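Local coordinates for protein putative cytochrome P450 hydroxylase (Chondromyces apiculatus DSM 436, PDB 6GMF) that binds heme and probably acts as a cytochrome P450 monooxygenase, inserting oxygen from molecular oxygen into terpene substrates, at residues A[242-247]-A[374-379]; A[331-336]-A[348-353]; A[115-120]-A[134-139]; A[17-22]-A[378-383]. All coordinates share one frame; numbering follows the deposited sequence.

Starting from the N terminus, the chain opens its widest loop at helix 16-26, and interaction 4 closes it only at residues 378-383. Interactions 2 and 3 lie inside this loop, and interaction 1 ends on the same stretch. Interaction 3 is a short closure joining helix 107-119 to helix 136-145, complete before interaction 1 opens on helix 220-251. Interaction 1 ends on 374-379 and encloses interaction 2, in which the loop leading to the heme cysteine meets helix 346-363. Interactions 1 and 4 share Pro378 and Ser379, and Asn244 ND2 reaches Arg383 O between them. Ile242 packs against Ala353 and Thr134, so helix 220-251 brings interactions 1, 2 and 3 together in the helical core.

Interaction 1. Residues A[242-247]-A[374-379]; sequences IGNALV and VSWSPS
Val247 and Val374 meet tip to tip, with CG1 of Val247 3.9 Å from CG2 of Val374, and this is the close apolar part of the contact. Both methyls of Val247 are in use: its CG2 also rests against Val374, and its CG1 lies 4.1 Å from CZ2 of Trp376. Val374 lays its other methyl, CG1, against the middle of one face of the indole, so that the valine fills the angle between the helix and the tryptophan. The backbones follow suit, the CA atoms of Val247 and Val374 being 7.8 Å apart, while those of Asn244 and Trp376 stand 9.9 Å apart. Across that wider gap the long indole and the amide reach to meet each other. Helix 220-251 corresponds to the long central helix of the P450 fold, and 374-379 enters the hairpin near the C terminus, where Ser375 pairs with Ser386 and Ser377 with Ser384 through the backbone. With chi1 at -63°, the indole is swung beside its own backbone N, and its six-membered ring points at the helix. Asn244 OD1 comes to that ring at its edge, in the plane, 3.4 Å from CZ3, with amide and ring planes 73° apart. The amide nitrogen is taken elsewhere: Asn244 ND2 donates to Arg383 O and Glu277 O, which fixes the rotation of the amide and leaves the oxygen facing the C-H edge of the indole. Val247 and Asn244 are buried, whereas Val374 and Trp376 are partly exposed. Beyond Trp376 the loop draws off from the helix and makes an inverse gamma turn centred on the solvent-exposed Pro378.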
# COMPACT_ATOMS: atom_id res chain seq x y z
N ILE A 242 3.37 -6.19 5.90
CA ILE A 242 4.08 -6.85 6.94
C ILE A 242 3.11 -7.49 7.95
O ILE A 242 3.36 -8.67 8.34
CB ILE A 242 5.10 -5.92 7.60
CG1 ILE A 242 6.04 -5.31 6.56
CG2 ILE A 242 5.89 -6.66 8.67
CD1 ILE A 242 6.89 -4.19 7.11
N GLY A 243 2.04 -6.79 8.39
CA GLY A 243 1.08 -7.37 9.35
C GLY A 243 0.36 -8.58 8.77
O GLY A 243 0.22 -9.62 9.40
N ASN A 244 -0.05 -8.44 7.51
CA ASN A 244 -0.74 -9.53 6.79
C ASN A 244 0.16 -10.75 6.66
O ASN A 244 -0.36 -11.87 6.76
CB ASN A 244 -1.25 -9.10 5.43
CG ASN A 244 -2.38 -8.11 5.54
OD1 ASN A 244 -2.78 -7.76 6.64
ND2 ASN A 244 -2.86 -7.62 4.41
N ALA A 245 1.45 -10.56 6.44
CA ALA A 245 2.41 -11.64 6.37
C ALA A 245 2.43 -12.36 7.71
O ALA A 245 2.45 -13.57 7.75
CB ALA A 245 3.77 -11.09 6.04
N LEU A 246 2.43 -11.58 8.79
CA LEU A 246 2.49 -12.19 10.16
C LEU A 246 1.21 -12.97 10.43
O LEU A 246 1.24 -14.04 11.08
CB LEU A 246 2.74 -11.09 11.20
CG LEU A 246 4.15 -10.51 11.11
CD1 LEU A 246 4.30 -9.32 12.04
CD2 LEU A 246 5.20 -11.58 11.38
N VAL A 247 0.08 -12.47 9.95
CA VAL A 247 -1.20 -13.16 10.08
C VAL A 247 -1.16 -14.47 9.28
O VAL A 247 -1.48 -15.55 9.83
CB VAL A 247 -2.40 -12.29 9.67
CG1 VAL A 247 -3.67 -13.13 9.50
CG2 VAL A 247 -2.69 -11.15 10.66
N VAL A 374 -8.49 -12.51 14.13
CA VAL A 374 -7.80 -11.28 13.78
C VAL A 374 -8.80 -10.13 13.76
O VAL A 374 -9.88 -10.22 13.14
CB VAL A 374 -7.07 -11.45 12.44
CG1 VAL A 374 -6.37 -10.15 12.04
CG2 VAL A 374 -6.06 -12.59 12.49
N SER A 375 -8.48 -9.06 14.49
CA SER A 375 -9.24 -7.84 14.46
C SER A 375 -8.76 -7.06 13.23
O SER A 375 -7.69 -6.45 13.32
CB SER A 375 -9.10 -7.00 15.71
N TRP A 376 -9.50 -7.15 12.12
CA TRP A 376 -9.20 -6.38 10.90
C TRP A 376 -9.67 -4.94 11.03
O TRP A 376 -10.77 -4.67 11.55
CB TRP A 376 -9.84 -7.03 9.68
CG TRP A 376 -9.31 -8.40 9.43
CD1 TRP A 376 -9.90 -9.60 9.69
CD2 TRP A 376 -8.03 -8.71 8.87
NE1 TRP A 376 -9.07 -10.64 9.34
CE2 TRP A 376 -7.91 -10.11 8.81
CE3 TRP A 376 -6.97 -7.92 8.41
CZ2 TRP A 376 -6.77 -10.74 8.33
CZ3 TRP A 376 -5.87 -8.54 7.87
CH2 TRP A 376 -5.76 -9.93 7.85
N SER A 377 -8.87 -4.00 10.51
CA SER A 377 -9.25 -2.62 10.43
C SER A 377 -10.53 -2.51 9.62
O SER A 377 -10.69 -3.19 8.61
CB SER A 377 -8.15 -1.80 9.83
OG SER A 377 -7.01 -1.79 10.70
N PRO A 378 -11.47 -1.63 10.00
CA PRO A 378 -12.76 -1.57 9.33
C PRO A 378 -12.64 -0.80 8.00
O PRO A 378 -13.16 0.31 7.85
CB PRO A 378 -13.62 -0.85 10.41
CG PRO A 378 -12.66 0.09 11.07
CD PRO A 378 -11.34 -0.67 11.11
N SER A 379 -11.88 -1.39 7.07
CA SER A 379 -11.69 -0.87 5.73
C SER A 379 -11.81 -2.02 4.73
O SER A 379 -11.18 -3.09 4.87
CB SER A 379 -10.39 -0.11 5.59
OG SER A 379 -10.19 0.38 4.26

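Interaction 2. Residues A[331-336]-A[348-353]; sequences KGHLAF and LARLEA. With HEM (protoporphyrin IX containing Fe), chain B.
Phe336 and Arg350 meet beside the heme, close to its cysteine ligand. Phe336 opens the cysteine-ligand loop that is the P450 signature, and its backbone is hydrogen-bonded to that of Cys343, the axial ligand of the iron; Arg350 and Ala349 lie on helix 346-363, which corresponds to the L helix. Among the apolar contacts, CZ of Phe336 is 4.0 Å from CB of Ala349, and CE1 of the same phenyl ring is 3.6 Å from C3B of the porphyrin. Ala349 reaches the cofactor too, its CB 3.6 Å from CAB of a vinyl group. Phe336 fills the corner between Ala349, Arg350 and the porphyrin; chi1 of -74°, with CG beside the backbone N, turns its ring edge to the cofactor. An alanine in place of Phe336 is likely to open a gap beside the porphyrin, next to Ala349, and leave the guanidinium of Arg350 without its aromatic neighbour. Between flat groups, CE2 of Phe336 stands 3.6 Å from CZ of Arg350, over the centre of one guanidinium face, the two planes inclined at 65°. Arg350 arrives there on a chain extended from CG to NE. The polar groups are organised by Glu271 of helix 266-276, which takes Arg350 NE in a salt bridge on one carboxylate oxygen and His333 NE2 in a hydrogen bond on the other. Imidazole and guanidinium are therefore neighbours through a shared acid, NE2 of His333 and NH2 of Arg350 being 3.7 Å apart. The imidazole is pinned elsewhere as well: Ala335 N donates to His333 ND1 at 3.1 Å, lying in the ring plane.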
# COMPACT_ATOMS: atom_id res chain seq x y z
N LYS A 331 3.59 -15.30 -9.94
CA LYS A 331 3.79 -14.39 -11.07
C LYS A 331 2.43 -13.93 -11.59
O LYS A 331 1.51 -14.73 -11.73
CB LYS A 331 4.59 -15.04 -12.20
CG LYS A 331 6.08 -15.23 -11.93
CD LYS A 331 6.88 -15.47 -13.21
CE LYS A 331 6.39 -16.69 -13.98
NZ LYS A 331 6.70 -17.94 -13.26
N GLY A 332 2.32 -12.64 -11.85
CA GLY A 332 1.14 -12.05 -12.44
C GLY A 332 0.12 -11.57 -11.42
O GLY A 332 -0.92 -11.02 -11.81
N HIS A 333 0.41 -11.67 -10.11
CA HIS A 333 -0.52 -11.00 -9.15
C HIS A 333 -0.57 -9.48 -9.40
O HIS A 333 0.36 -8.88 -9.95
CB HIS A 333 -0.20 -11.27 -7.70
CG HIS A 333 0.99 -10.53 -7.18
ND1 HIS A 333 0.97 -9.16 -6.93
CD2 HIS A 333 2.23 -10.98 -6.91
CE1 HIS A 333 2.16 -8.79 -6.50
NE2 HIS A 333 2.97 -9.93 -6.45
N LEU A 334 -1.71 -8.87 -9.04
CA LEU A 334 -1.98 -7.45 -9.33
C LEU A 334 -1.96 -6.57 -8.05
O LEU A 334 -2.54 -5.49 -8.02
CB LEU A 334 -3.35 -7.37 -9.97
CG LEU A 334 -3.51 -8.14 -11.28
CD1 LEU A 334 -4.90 -7.90 -11.86
CD2 LEU A 334 -2.46 -7.71 -12.26
N ALA A 335 -1.29 -7.01 -6.99
CA ALA A 335 -1.26 -6.28 -5.72
C ALA A 335 -0.70 -4.86 -5.91
O ALA A 335 -1.06 -3.99 -5.11
CB ALA A 335 -0.52 -7.01 -4.65
N PHE A 336 0.23 -4.65 -6.86
CA PHE A 336 0.85 -3.36 -7.11
C PHE A 336 0.20 -2.64 -8.30
O PHE A 336 0.75 -1.66 -8.79
CB PHE A 336 2.35 -3.57 -7.32
CG PHE A 336 3.12 -3.87 -6.06
CD1 PHE A 336 3.06 -3.03 -4.97
CD2 PHE A 336 3.91 -5.01 -5.95
CE1 PHE A 336 3.77 -3.24 -3.82
CE2 PHE A 336 4.62 -5.24 -4.79
CZ PHE A 336 4.57 -4.37 -3.72
N LEU A 348 10.47 -0.69 -2.83
CA LEU A 348 10.61 -0.26 -1.46
C LEU A 348 9.72 -1.09 -0.52
O LEU A 348 10.16 -1.53 0.50
CB LEU A 348 10.32 1.24 -1.31
CG LEU A 348 10.51 1.74 0.12
CD1 LEU A 348 11.91 1.38 0.67
CD2 LEU A 348 10.24 3.24 0.18
N ALA A 349 8.45 -1.31 -0.87
CA ALA A 349 7.58 -2.18 -0.09
C ALA A 349 8.19 -3.57 0.04
O ALA A 349 8.17 -4.18 1.12
CB ALA A 349 6.23 -2.27 -0.77
N ARG A 350 8.64 -4.12 -1.09
CA ARG A 350 9.21 -5.49 -1.15
C ARG A 350 10.47 -5.57 -0.28
O ARG A 350 10.67 -6.61 0.39
CB ARG A 350 9.52 -5.88 -2.60
CG ARG A 350 8.30 -6.31 -3.40
CD ARG A 350 8.64 -6.59 -4.85
NE ARG A 350 7.64 -7.44 -5.49
CZ ARG A 350 7.02 -7.15 -6.63
NH1 ARG A 350 7.37 -6.07 -7.31
NH2 ARG A 350 6.05 -7.93 -7.07
N LEU A 351 11.28 -4.51 -0.28
CA LEU A 351 12.52 -4.46 0.50
C LEU A 351 12.25 -4.33 2.00
O LEU A 351 12.81 -5.04 2.80
CB LEU A 351 13.35 -3.26 0.02
CG LEU A 351 14.70 -3.09 0.70
CD1 LEU A 351 15.48 -4.41 0.65
CD2 LEU A 351 15.46 -1.96 0.07
N GLU A 352 11.33 -3.42 2.38
CA GLU A 352 11.01 -3.24 3.80
C GLU A 352 10.45 -4.55 4.35
O GLU A 352 10.77 -4.96 5.46
CB GLU A 352 10.00 -2.10 3.98
CG GLU A 352 10.60 -0.74 3.67
CD GLU A 352 9.72 0.45 4.01
OE1 GLU A 352 8.85 0.32 4.87
OE2 GLU A 352 9.94 1.51 3.41
N ALA A 353 9.55 -5.18 3.57
CA ALA A 353 8.91 -6.37 4.05
C ALA A 353 9.95 -7.50 4.17
O ALA A 353 9.95 -8.25 5.17
CB ALA A 353 7.74 -6.77 3.16
CHA HEM B . 0.50 3.17 -6.87
CHB HEM B . -0.17 -0.66 -4.21
CHC HEM B . 3.54 0.72 -1.42
CHD HEM B . 3.95 4.76 -3.86
C1A HEM B . 0.02 1.97 -6.40
C2A HEM B . -0.98 1.24 -7.10
C3A HEM B . -1.19 0.15 -6.32
C4A HEM B . -0.30 0.24 -5.21
CMA HEM B . -2.19 -0.96 -6.49
CAA HEM B . -1.68 1.56 -8.39
CBA HEM B . -2.85 2.57 -8.22
CGA HEM B . -3.64 2.79 -9.49
O1A HEM B . -3.41 2.09 -10.51
O2A HEM B . -4.60 3.62 -9.38
C1B HEM B . 0.78 -0.64 -3.17
C2B HEM B . 0.98 -1.67 -2.19
C3B HEM B . 2.01 -1.30 -1.38
C4B HEM B . 2.48 -0.02 -1.91
CMB HEM B . 0.12 -2.87 -2.14
CAB HEM B . 2.68 -2.01 -0.23
CBB HEM B . 2.56 -3.30 -0.12
C1C HEM B . 4.05 1.91 -1.84
C2C HEM B . 5.14 2.59 -1.21
C3C HEM B . 5.23 3.76 -1.96
C4C HEM B . 4.20 3.78 -2.93
CMC HEM B . 6.07 2.04 -0.17
CAC HEM B . 6.18 4.86 -1.85
CBC HEM B . 7.01 5.05 -0.84
C1D HEM B . 3.01 4.65 -4.86
C2D HEM B . 2.78 5.74 -5.85
C3D HEM B . 1.83 5.29 -6.69
C4D HEM B . 1.48 3.94 -6.23
CMD HEM B . 3.56 7.05 -5.82
CAD HEM B . 1.25 6.04 -7.86
CBD HEM B . 1.88 5.73 -9.23
CGD HEM B . 1.18 6.43 -10.38
O1D HEM B . 1.83 6.54 -11.43
O2D HEM B . -0.00 6.83 -10.26
NA HEM B . 0.44 1.34 -5.24
NB HEM B . 1.71 0.29 -2.95
NC HEM B . 3.45 2.65 -2.84
ND HEM B . 2.14 3.62 -5.10
FE HEM B . 2.00 1.94 -4.13
O HOH W 1 0.40 2.93 -2.90

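Interaction 3. Residues A[115-120]-A[134-139]; sequences HELVDG and TVPMPM
Leu117 and Met137 bring the two backbones closest, their CA atoms 7.9 Å apart. Leu117 sits late in helix 107-119 and Met137 early in helix 136-145, so a late turn of one helix faces an early turn of the other. These helices correspond to D and E of the P450 fold, which with L and the long central helix form its conserved four-helix core. On the first helix the i to i+4 ladder is still running here, with Asp119 N bonded to His115 O at 2.8 Å. Across the gap the contact is wholly apolar, and a single leucine carries one side of it. In Leu117, chi1 of -68° sets CG beside the backbone N and points the branch across the gap, where its two methyls divide between two successive residues. CD1 goes to Met137, 3.9 Å from its CB, and touches the root of that side chain, the two side chains crossing at about a right angle. CD2 goes to Pro136, 3.9 Å from its CG; leucine and proline cross at a slant, and CD2 lies against the CB-CG part of the pyrrolidine ring. Further along helix 136-145, Pro138 packs on Thr238 and Thr239 of helix 220-251 and on Glu352 of helix 346-363, joining this pair to the other two members of the core. Helix 107-119 has a link of its own to helix 346-363 through Arg363. Its guanidinium binds two acceptors, NH2 on Asp119 OD1 and NH1 on His115 O, which probably eases the 3.2 Å approach of these two oxygens.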
# COMPACT_ATOMS: atom_id res chain seq x y z
N HIS A 115 16.36 -4.09 13.15
CA HIS A 115 17.02 -4.62 14.37
C HIS A 115 16.65 -3.76 15.58
O HIS A 115 16.42 -4.31 16.61
CB HIS A 115 18.51 -4.80 14.12
CG HIS A 115 18.83 -6.05 13.38
ND1 HIS A 115 18.73 -7.29 13.96
CD2 HIS A 115 19.23 -6.27 12.12
CE1 HIS A 115 19.06 -8.20 13.08
NE2 HIS A 115 19.35 -7.60 11.96
N GLU A 116 16.58 -2.45 15.42
CA GLU A 116 16.22 -1.56 16.55
C GLU A 116 14.78 -1.84 16.99
O GLU A 116 14.52 -1.84 18.17
CB GLU A 116 16.21 -0.11 16.10
CG GLU A 116 17.57 0.43 15.82
CD GLU A 116 17.53 1.89 15.42
OE1 GLU A 116 16.51 2.51 15.69
OE2 GLU A 116 18.53 2.37 14.80
N LEU A 117 13.89 -2.03 16.02
CA LEU A 117 12.49 -2.31 16.38
C LEU A 117 12.43 -3.64 17.14
O LEU A 117 11.72 -3.71 18.11
CB LEU A 117 11.63 -2.33 15.12
CG LEU A 117 11.48 -0.97 14.46
CD1 LEU A 117 10.77 -1.10 13.13
CD2 LEU A 117 10.71 -0.02 15.36
N VAL A 118 13.19 -4.63 16.71
CA VAL A 118 13.16 -5.93 17.43
C VAL A 118 13.86 -5.78 18.78
O VAL A 118 13.43 -6.37 19.71
CB VAL A 118 13.68 -7.10 16.59
CG1 VAL A 118 13.73 -8.38 17.39
CG2 VAL A 118 12.77 -7.29 15.39
N ASP A 119 14.84 -4.88 18.89
CA ASP A 119 15.49 -4.62 20.20
C ASP A 119 14.44 -4.15 21.22
O ASP A 119 14.60 -4.47 22.34
CB ASP A 119 16.61 -3.58 20.07
CG ASP A 119 17.86 -4.14 19.43
OD1 ASP A 119 17.92 -5.33 19.23
OD2 ASP A 119 18.72 -3.34 19.08
N GLY A 120 13.45 -3.36 20.81
CA GLY A 120 12.38 -2.92 21.72
C GLY A 120 11.52 -4.06 22.22
O GLY A 120 10.78 -3.83 23.13
N THR A 134 5.14 -2.94 12.74
CA THR A 134 4.72 -2.79 11.37
C THR A 134 4.34 -1.35 11.05
O THR A 134 4.52 -0.92 9.92
CB THR A 134 3.60 -3.76 11.01
OG1 THR A 134 2.41 -3.36 11.66
CG2 THR A 134 3.95 -5.18 11.37
N VAL A 135 3.80 -0.64 12.03
CA VAL A 135 3.45 0.79 11.81
C VAL A 135 4.71 1.64 11.76
O VAL A 135 4.85 2.44 10.82
CB VAL A 135 2.48 1.29 12.90
CG1 VAL A 135 2.36 2.80 12.87
CG2 VAL A 135 1.14 0.63 12.73
N PRO A 136 5.69 1.53 12.70
CA PRO A 136 6.86 2.41 12.64
C PRO A 136 7.74 2.22 11.40
O PRO A 136 8.25 3.20 10.88
CB PRO A 136 7.72 2.08 13.87
CG PRO A 136 7.05 0.88 14.50
CD PRO A 136 5.66 0.75 13.94
N MET A 137 7.98 0.99 10.94
CA MET A 137 9.06 0.80 9.96
C MET A 137 8.84 1.67 8.72
O MET A 137 9.72 2.45 8.34
CB MET A 137 9.23 -0.66 9.52
CG MET A 137 9.85 -0.76 8.16
SD MET A 137 10.60 -2.35 7.91
CE MET A 137 12.25 -2.04 8.53
N PRO A 138 7.67 1.64 8.05
CA PRO A 138 7.51 2.44 6.81
C PRO A 138 7.66 3.95 7.03
O PRO A 138 8.31 4.68 6.22
CB PRO A 138 6.12 2.10 6.32
CG PRO A 138 5.80 0.77 6.96
CD PRO A 138 6.52 0.77 8.30
N MET A 139 7.10 4.41 8.13
CA MET A 139 7.11 5.79 8.47
C MET A 139 8.54 6.29 8.75
O MET A 139 8.94 7.42 8.28
CB MET A 139 6.22 5.93 9.71
CG MET A 139 5.94 7.30 10.15
SD MET A 139 5.29 7.02 11.83
CE MET A 139 3.73 6.31 11.35

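Interaction 4. Residues A[17-22]-A[378-383]; sequences YALFAE and PSFFIR
Phe20 and Phe380 approach from opposite directions, their ring planes inclined at 69° and their centroids 6.0 Å apart. CZ of Phe380 comes in at the edge of the Phe20 ring, near its plane, 3.8 Å from CE1 of Phe20. In Phe380, chi1 of -179° sets CG anti to the backbone N and carries the ring across to the helix, where its CE1 also meets CD2 of Leu19 at 4.3 Å. Substituting an alanine for Phe20 would probably leave a gap at CZ and CE1 of Phe380 where the Phe20 ring had been, with that end freer to shift. Helix 16-26 corresponds to the A helix of P450s, and 378-383 is the tip of the hairpin near the C terminus, the region that borders the substrate pocket in many relatives. Ser379 shapes this tip as an ST motif, its OG accepting from Ile382 N at 3.1 Å, nearly straight, and less favourably from Phe381 N. The second pair is polar at its ends. Arg383 brings NH2 to the edge of the Tyr17 ring, 4.1 Å from CE2, with guanidinium and ring planes 79° apart. Glu277 OE2 serves both residues, accepting from Tyr17 OH and forming a salt bridge with Arg383 NE.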
# COMPACT_ATOMS: atom_id res chain seq x y z
N TYR A 17 -13.19 -12.43 0.76
CA TYR A 17 -12.97 -13.36 -0.31
C TYR A 17 -14.19 -14.24 -0.59
O TYR A 17 -14.32 -14.79 -1.71
CB TYR A 17 -11.72 -14.21 -0.01
CG TYR A 17 -10.54 -13.33 0.27
CD1 TYR A 17 -9.94 -12.66 -0.79
CD2 TYR A 17 -10.11 -13.05 1.55
CE1 TYR A 17 -8.90 -11.79 -0.57
CE2 TYR A 17 -9.06 -12.19 1.79
CZ TYR A 17 -8.48 -11.53 0.72
OH TYR A 17 -7.41 -10.69 0.89
N ALA A 18 -15.10 -14.32 0.39
CA ALA A 18 -16.35 -15.04 0.17
C ALA A 18 -17.25 -14.25 -0.80
O ALA A 18 -17.74 -14.79 -1.82
CB ALA A 18 -16.99 -15.30 1.51
N LEU A 19 -17.40 -12.94 -0.52
CA LEU A 19 -18.06 -12.04 -1.43
C LEU A 19 -17.39 -12.10 -2.81
O LEU A 19 -18.09 -12.16 -3.83
CB LEU A 19 -18.03 -10.62 -0.87
CG LEU A 19 -18.38 -9.51 -1.87
CD1 LEU A 19 -19.85 -9.54 -2.24
CD2 LEU A 19 -17.98 -8.15 -1.33
N PHE A 20 -16.05 -12.03 -2.86
CA PHE A 20 -15.37 -11.92 -4.14
C PHE A 20 -15.65 -13.17 -4.99
O PHE A 20 -15.85 -13.09 -6.17
CB PHE A 20 -13.86 -11.68 -3.97
CG PHE A 20 -13.50 -10.39 -3.25
CD1 PHE A 20 -14.34 -9.28 -3.23
CD2 PHE A 20 -12.27 -10.28 -2.63
CE1 PHE A 20 -13.95 -8.10 -2.61
CE2 PHE A 20 -11.89 -9.11 -2.00
CZ PHE A 20 -12.72 -8.01 -2.01
N ALA A 21 -15.60 -14.35 -4.36
CA ALA A 21 -15.83 -15.57 -5.08
C ALA A 21 -17.26 -15.61 -5.61
O ALA A 21 -17.45 -16.06 -6.70
CB ALA A 21 -15.57 -16.73 -4.17
N GLU A 22 -18.21 -15.13 -4.80
CA GLU A 22 -19.60 -15.14 -5.22
C GLU A 22 -19.76 -14.20 -6.41
O GLU A 22 -20.41 -14.54 -7.40
CB GLU A 22 -20.52 -14.79 -4.06
CG GLU A 22 -21.99 -14.88 -4.42
CD GLU A 22 -22.56 -16.27 -4.71
OE1 GLU A 22 -21.79 -17.23 -5.02
OE2 GLU A 22 -23.80 -16.37 -4.67
N PRO A 378 -11.47 -1.63 10.00
CA PRO A 378 -12.76 -1.57 9.33
C PRO A 378 -12.64 -0.80 8.00
O PRO A 378 -13.16 0.31 7.85
CB PRO A 378 -13.62 -0.85 10.41
CG PRO A 378 -12.66 0.09 11.07
CD PRO A 378 -11.34 -0.67 11.11
N SER A 379 -11.88 -1.39 7.07
CA SER A 379 -11.69 -0.87 5.73
C SER A 379 -11.81 -2.02 4.73
O SER A 379 -11.18 -3.09 4.87
CB SER A 379 -10.39 -0.11 5.59
OG SER A 379 -10.19 0.38 4.26
N PHE A 380 -12.67 -1.81 3.74
CA PHE A 380 -12.79 -2.66 2.57
C PHE A 380 -11.60 -2.45 1.63
O PHE A 380 -11.24 -3.37 0.88
CB PHE A 380 -14.05 -2.26 1.79
CG PHE A 380 -14.32 -3.07 0.56
CD1 PHE A 380 -14.73 -4.39 0.66
CD2 PHE A 380 -14.25 -2.50 -0.70
CE1 PHE A 380 -15.03 -5.14 -0.46
CE2 PHE A 380 -14.57 -3.25 -1.83
CZ PHE A 380 -14.94 -4.58 -1.72
N PHE A 381 -11.05 -1.25 1.68
CA PHE A 381 -10.08 -0.78 0.68
C PHE A 381 -8.67 -1.22 1.03
O PHE A 381 -7.96 -1.63 0.11
CB PHE A 381 -10.20 0.73 0.54
CG PHE A 381 -11.60 1.10 0.11
CD1 PHE A 381 -11.97 1.02 -1.21
CD2 PHE A 381 -12.57 1.41 1.06
CE1 PHE A 381 -13.27 1.32 -1.61
CE2 PHE A 381 -13.86 1.72 0.66
CZ PHE A 381 -14.22 1.65 -0.66
N ILE A 382 -8.27 -1.08 2.30
CA ILE A 382 -6.95 -1.51 2.77
C ILE A 382 -7.18 -2.63 3.78
O ILE A 382 -7.87 -2.41 4.80
CB ILE A 382 -6.19 -0.35 3.42
CG1 ILE A 382 -5.95 0.79 2.44
CG2 ILE A 382 -4.85 -0.85 3.96
CD1 ILE A 382 -4.97 0.43 1.36
N ARG A 383 -6.56 -3.78 3.53
CA ARG A 383 -6.69 -4.99 4.39
C ARG A 383 -5.50 -5.02 5.37
O ARG A 383 -4.35 -5.20 4.93
CB ARG A 383 -6.70 -6.22 3.48
CG ARG A 383 -6.77 -7.53 4.24
CD ARG A 383 -8.20 -7.91 4.51
NE ARG A 383 -8.34 -9.35 4.78
CZ ARG A 383 -9.22 -9.95 5.57
NH1 ARG A 383 -10.18 -9.26 6.14
NH2 ARG A 383 -9.12 -11.25 5.79